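TqaA (Penicillium aethiopicum, PDB 5DLK) is a fungal nonribosomal peptide synthetase whose terminal condensation-like domain, the part described here, probably binds a phosphopantetheine-carried peptide and closes it into a ring. Local coordinates at residues Leu277-Ala289 with Thr345-Tyr357. Numbering follows the deposited sequence.
Sequences LPSGITMATLVKA and TVMDLLHHTQTQY
Helix 346-358 crosses helix 283-299 steeply in the C-terminal half of a condensation-domain fold, and Q354 also joins it to the turn leading into that second helix. Both helices pack beside the six-stranded sheet of that half, and the axes of their short segments pass 8.9 Å apart at 109°. At the heart of the contact, A289 has only a methyl, which lets CD2 of L350 come to 3.6 Å from its CB; the other methyl of L350, CD1, meets the ring of P278. L286 lies alongside L350, and helix 446-465 closes over L286 and L349. T353 suits a buried helix face because its OG1 is spent on the carbonyl of L349, turning CG2 toward the backbone of the other helix. Farther out, the bent chain of M347 brings SD to 3.6 Å from CB of P278, and CD1 of I281 approaches the H351 ring obliquely.

The polar part is built by the amide of Q354, whose CG stands opposite the backbone N (chi1 -171°), carrying the extended chain across to the turn. Its NE2 donates to O of G280 at 2.7 Å; G280 is the third residue of the type II turn 278-281, with a positive phi at which a side chain would run into the preceding carbonyl O. A leucine in place of Q354 would probably leave the carbonyl of G280, the N-H of T282 and the buried hydroxyl of T285 without their mates, and the turn less firmly held. Each helix brings one residue to the phosphopantetheine site, Y357 and the N-cap T282, and the Q354 amide bonds T282 directly, joining the helices beside that site. OE1 takes the backbone N of T282 at 2.9 Å in a nearly straight bond, and its second grip comes from OG1 of T285, which donates in the carbonyl plane, on a lone pair, at 2.7 Å.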
loop_
_atom_site.group_PDB
_atom_site.type_symbol
_atom_site.label_atom_id
_atom_site.label_comp_id
_atom_site.label_asym_id
_atom_site.label_seq_id
_atom_site.Cartn_x
_atom_site.Cartn_y
_atom_site.Cartn_z
ATOM N N LEU A 277 -14.288 -18.475 -11.069
ATOM C CA LEU A 277 -13.697 -19.039 -9.861
ATOM C C LEU A 277 -14.366 -20.341 -9.462
ATOM O O LEU A 277 -15.589 -20.385 -9.329
ATOM C CB LEU A 277 -13.807 -18.051 -8.712
ATOM C CG LEU A 277 -13.049 -16.745 -8.884
ATOM C CD1 LEU A 277 -13.295 -15.880 -7.684
ATOM C CD2 LEU A 277 -11.566 -17.032 -9.067
ATOM N N PRO A 278 -13.569 -21.408 -9.245
ATOM C CA PRO A 278 -14.137 -22.619 -8.645
ATOM C C PRO A 278 -14.711 -22.314 -7.267
ATOM O O PRO A 278 -14.244 -21.385 -6.609
ATOM C CB PRO A 278 -12.939 -23.565 -8.543
ATOM C CG PRO A 278 -11.960 -23.050 -9.537
ATOM C CD PRO A 278 -12.145 -21.567 -9.577
ATOM N N SER A 279 -15.710 -23.080 -6.826
ATOM C CA SER A 279 -16.332 -22.800 -5.536
ATOM C C SER A 279 -15.294 -22.820 -4.405
ATOM O O SER A 279 -14.456 -23.717 -4.331
ATOM C CB SER A 279 -17.460 -23.801 -5.243
ATOM O OG SER A 279 -17.015 -25.132 -5.399
ATOM N N GLY A 280 -15.333 -21.802 -3.561
ATOM C CA GLY A 280 -14.457 -21.734 -2.410
ATOM C C GLY A 280 -13.085 -21.135 -2.679
ATOM O O GLY A 280 -12.320 -20.906 -1.748
ATOM N N ILE A 281 -12.774 -20.883 -3.946
ATOM C CA ILE A 281 -11.463 -20.354 -4.342
ATOM C C ILE A 281 -11.531 -18.871 -4.704
ATOM O O ILE A 281 -12.360 -18.473 -5.519
ATOM C CB ILE A 281 -10.897 -21.123 -5.548
ATOM C CG1 ILE A 281 -10.681 -22.606 -5.195
ATOM C CG2 ILE A 281 -9.592 -20.481 -6.052
ATOM C CD1 ILE A 281 -9.773 -22.825 -3.998
ATOM N N THR A 282 -10.659 -18.059 -4.106
ATOM C CA THR A 282 -10.647 -16.631 -4.382
ATOM C C THR A 282 -9.801 -16.265 -5.592
ATOM O O THR A 282 -8.981 -17.055 -6.071
ATOM C CB THR A 282 -10.109 -15.823 -3.187
ATOM O OG1 THR A 282 -8.709 -16.102 -3.010
ATOM C CG2 THR A 282 -10.881 -16.165 -1.922
ATOM N N MET A 283 -10.017 -15.051 -6.084
ATOM C CA MET A 283 -9.256 -14.548 -7.212
ATOM C C MET A 283 -7.777 -14.424 -6.835
ATOM O O MET A 283 -6.909 -14.728 -7.641
ATOM C CB MET A 283 -9.804 -13.184 -7.680
ATOM C CG MET A 283 -9.225 -12.727 -9.031
ATOM S SD MET A 283 -9.660 -13.814 -10.400
ATOM C CE MET A 283 -11.423 -13.459 -10.521
ATOM N N ALA A 284 -7.491 -13.982 -5.615
ATOM C CA ALA A 284 -6.094 -13.866 -5.187
ATOM C C ALA A 284 -5.384 -15.224 -5.256
ATOM O O ALA A 284 -4.237 -15.312 -5.690
ATOM C CB ALA A 284 -6.005 -13.300 -3.774
ATOM N N THR A 285 -6.077 -16.273 -4.828
ATOM C CA THR A 285 -5.541 -17.634 -4.898
ATOM C C THR A 285 -5.220 -18.042 -6.323
ATOM O O THR A 285 -4.167 -18.617 -6.609
ATOM C CB THR A 285 -6.537 -18.635 -4.273
ATOM O OG1 THR A 285 -6.592 -18.374 -2.872
ATOM C CG2 THR A 285 -6.084 -20.095 -4.478
ATOM N N LEU A 286 -6.145 -17.749 -7.226
ATOM C CA LEU A 286 -5.958 -18.089 -8.628
ATOM C C LEU A 286 -4.700 -17.408 -9.188
ATOM O O LEU A 286 -3.878 -18.038 -9.848
ATOM C CB LEU A 286 -7.208 -17.690 -9.426
ATOM C CG LEU A 286 -7.210 -18.053 -10.908
ATOM C CD1 LEU A 286 -7.011 -19.554 -11.085
ATOM C CD2 LEU A 286 -8.545 -17.646 -11.505
ATOM N N VAL A 287 -4.519 -16.126 -8.877
ATOM C CA VAL A 287 -3.350 -15.418 -9.354
ATOM C C VAL A 287 -2.052 -15.966 -8.740
ATOM O O VAL A 287 -1.037 -16.144 -9.425
ATOM C CB VAL A 287 -3.452 -13.916 -9.031
ATOM C CG1 VAL A 287 -2.146 -13.226 -9.379
ATOM C CG2 VAL A 287 -4.650 -13.302 -9.777
ATOM N N LYS A 288 -2.080 -16.217 -7.439
ATOM C CA LYS A 288 -0.873 -16.688 -6.761
ATOM C C LYS A 288 -0.529 -18.130 -7.138
ATOM O O LYS A 288 0.656 -18.478 -7.235
ATOM C CB LYS A 288 -1.044 -16.514 -5.242
ATOM C CG LYS A 288 -0.991 -15.006 -4.921
ATOM C CD LYS A 288 -1.618 -14.679 -3.584
ATOM C CE LYS A 288 -1.689 -13.144 -3.422
ATOM N NZ LYS A 288 -2.282 -12.747 -2.096
ATOM N N ALA A 289 -1.547 -18.968 -7.358
ATOM C CA ALA A 289 -1.288 -20.340 -7.813
ATOM C C ALA A 289 -0.670 -20.334 -9.193
ATOM O O ALA A 289 0.234 -21.119 -9.476
ATOM C CB ALA A 289 -2.563 -21.164 -7.824
ATOM N N THR A 345 -4.220 -32.109 -9.515
ATOM C CA THR A 345 -4.955 -31.299 -10.475
ATOM C C THR A 345 -4.795 -29.830 -10.141
ATOM O O THR A 345 -4.303 -29.464 -9.081
ATOM C CB THR A 345 -6.447 -31.629 -10.466
ATOM O OG1 THR A 345 -6.998 -31.261 -9.199
ATOM C CG2 THR A 345 -6.669 -33.136 -10.691
ATOM N N VAL A 346 -5.226 -28.982 -11.063
ATOM C CA VAL A 346 -5.312 -27.561 -10.792
ATOM C C VAL A 346 -6.083 -27.270 -9.506
ATOM O O VAL A 346 -5.654 -26.449 -8.695
ATOM C CB VAL A 346 -5.967 -26.845 -11.981
ATOM C CG1 VAL A 346 -6.363 -25.418 -11.602
ATOM C CG2 VAL A 346 -5.015 -26.881 -13.184
ATOM N N MET A 347 -7.198 -27.961 -9.279
ATOM C CA MET A 347 -7.961 -27.717 -8.058
ATOM C C MET A 347 -7.142 -27.977 -6.782
ATOM O O MET A 347 -7.267 -27.244 -5.803
ATOM C CB MET A 347 -9.222 -28.587 -8.023
ATOM C CG MET A 347 -10.257 -28.042 -7.056
ATOM S SD MET A 347 -10.973 -26.518 -7.761
ATOM C CE MET A 347 -12.079 -27.266 -8.964
ATOM N N ASP A 348 -6.340 -29.037 -6.805
ATOM C CA ASP A 348 -5.493 -29.400 -5.660
ATOM C C ASP A 348 -4.504 -28.274 -5.387
ATOM O O ASP A 348 -4.251 -27.922 -4.232
ATOM C CB ASP A 348 -4.739 -30.708 -5.914
ATOM C CG ASP A 348 -5.676 -31.915 -6.063
ATOM O OD1 ASP A 348 -6.629 -32.005 -5.275
ATOM O OD2 ASP A 348 -5.453 -32.754 -6.959
ATOM N N LEU A 349 -3.933 -27.721 -6.455
ATOM C CA LEU A 349 -2.996 -26.607 -6.305
ATOM C C LEU A 349 -3.720 -25.379 -5.768
ATOM O O LEU A 349 -3.198 -24.671 -4.898
ATOM C CB LEU A 349 -2.300 -26.296 -7.648
ATOM C CG LEU A 349 -1.510 -24.987 -7.658
ATOM C CD1 LEU A 349 -0.395 -25.047 -6.620
ATOM C CD2 LEU A 349 -0.945 -24.697 -9.062
ATOM N N LEU A 350 -4.922 -25.107 -6.277
ATOM C CA LEU A 350 -5.659 -23.927 -5.815
ATOM C C LEU A 350 -5.975 -24.043 -4.308
ATOM O O LEU A 350 -5.791 -23.092 -3.562
ATOM C CB LEU A 350 -6.948 -23.746 -6.608
ATOM C CG LEU A 350 -6.686 -23.396 -8.081
ATOM C CD1 LEU A 350 -7.997 -23.431 -8.880
ATOM C CD2 LEU A 350 -6.059 -22.016 -8.158
ATOM N N HIS A 351 -6.438 -25.215 -3.874
ATOM C CA HIS A 351 -6.770 -25.391 -2.456
ATOM C C HIS A 351 -5.545 -25.220 -1.571
ATOM O O HIS A 351 -5.619 -24.568 -0.522
ATOM C CB HIS A 351 -7.426 -26.761 -2.200
ATOM C CG HIS A 351 -8.883 -26.777 -2.540
ATOM N ND1 HIS A 351 -9.775 -25.869 -2.012
ATOM C CD2 HIS A 351 -9.598 -27.567 -3.375
ATOM C CE1 HIS A 351 -10.981 -26.104 -2.501
ATOM N NE2 HIS A 351 -10.900 -27.129 -3.330
ATOM N N HIS A 352 -4.427 -25.801 -1.997
ATOM C CA HIS A 352 -3.181 -25.687 -1.247
ATOM C C HIS A 352 -2.722 -24.235 -1.178
ATOM O O HIS A 352 -2.342 -23.745 -0.109
ATOM C CB HIS A 352 -2.088 -26.569 -1.865
ATOM C CG HIS A 352 -0.725 -26.364 -1.265
ATOM N ND1 HIS A 352 -0.419 -26.712 0.037
ATOM C CD2 HIS A 352 0.412 -25.854 -1.796
ATOM C CE1 HIS A 352 0.847 -26.406 0.284
ATOM N NE2 HIS A 352 1.379 -25.903 -0.818
ATOM N N THR A 353 -2.743 -23.548 -2.315
ATOM C CA THR A 353 -2.271 -22.164 -2.361
ATOM C C THR A 353 -3.112 -21.306 -1.420
ATOM O O THR A 353 -2.594 -20.426 -0.715
ATOM C CB THR A 353 -2.313 -21.610 -3.804
ATOM O OG1 THR A 353 -1.440 -22.404 -4.618
ATOM C CG2 THR A 353 -1.836 -20.166 -3.858
ATOM N N GLN A 354 -4.410 -21.586 -1.377
ATOM C CA GLN A 354 -5.269 -20.766 -0.549
ATOM C C GLN A 354 -4.971 -21.005 0.927
ATOM O O GLN A 354 -4.854 -20.065 1.697
ATOM C CB GLN A 354 -6.747 -21.017 -0.853
ATOM C CG GLN A 354 -7.683 -20.006 -0.157
ATOM C CD GLN A 354 -8.965 -19.810 -0.944
ATOM O OE1 GLN A 354 -8.938 -19.352 -2.090
ATOM N NE2 GLN A 354 -10.096 -20.188 -0.347
ATOM N N THR A 355 -4.806 -22.261 1.325
ATOM C CA THR A 355 -4.493 -22.482 2.730
ATOM C C THR A 355 -3.073 -22.015 3.081
ATOM O O THR A 355 -2.819 -21.653 4.222
ATOM C CB THR A 355 -4.724 -23.960 3.125
ATOM O OG1 THR A 355 -3.986 -24.812 2.273
ATOM C CG2 THR A 355 -6.188 -24.315 2.952
ATOM N N GLN A 356 -2.152 -21.960 2.119
ATOM C CA GLN A 356 -0.823 -21.422 2.419
ATOM C C GLN A 356 -0.872 -19.930 2.736
ATOM O O GLN A 356 0.063 -19.388 3.326
ATOM C CB GLN A 356 0.154 -21.699 1.270
ATOM C CG GLN A 356 0.535 -23.189 1.180
ATOM C CD GLN A 356 1.265 -23.661 2.446
ATOM O OE1 GLN A 356 0.654 -24.229 3.357
ATOM N NE2 GLN A 356 2.574 -23.437 2.495
ATOM N N TYR A 357 -1.969 -19.277 2.349
ATOM C CA TYR A 357 -2.269 -17.913 2.798
ATOM C C TYR A 357 -3.070 -17.911 4.113
ATOM O O TYR A 357 -2.734 -17.180 5.042
ATOM C CB TYR A 357 -3.042 -17.172 1.697
ATOM C CG TYR A 357 -3.815 -15.964 2.172
ATOM C CD1 TYR A 357 -3.158 -14.862 2.720
ATOM C CD2 TYR A 357 -5.194 -15.907 2.032
ATOM C CE1 TYR A 357 -3.861 -13.735 3.134
ATOM C CE2 TYR A 357 -5.903 -14.794 2.452
ATOM C CZ TYR A 357 -5.237 -13.720 3.003
ATOM O OH TYR A 357 -5.953 -12.612 3.411
#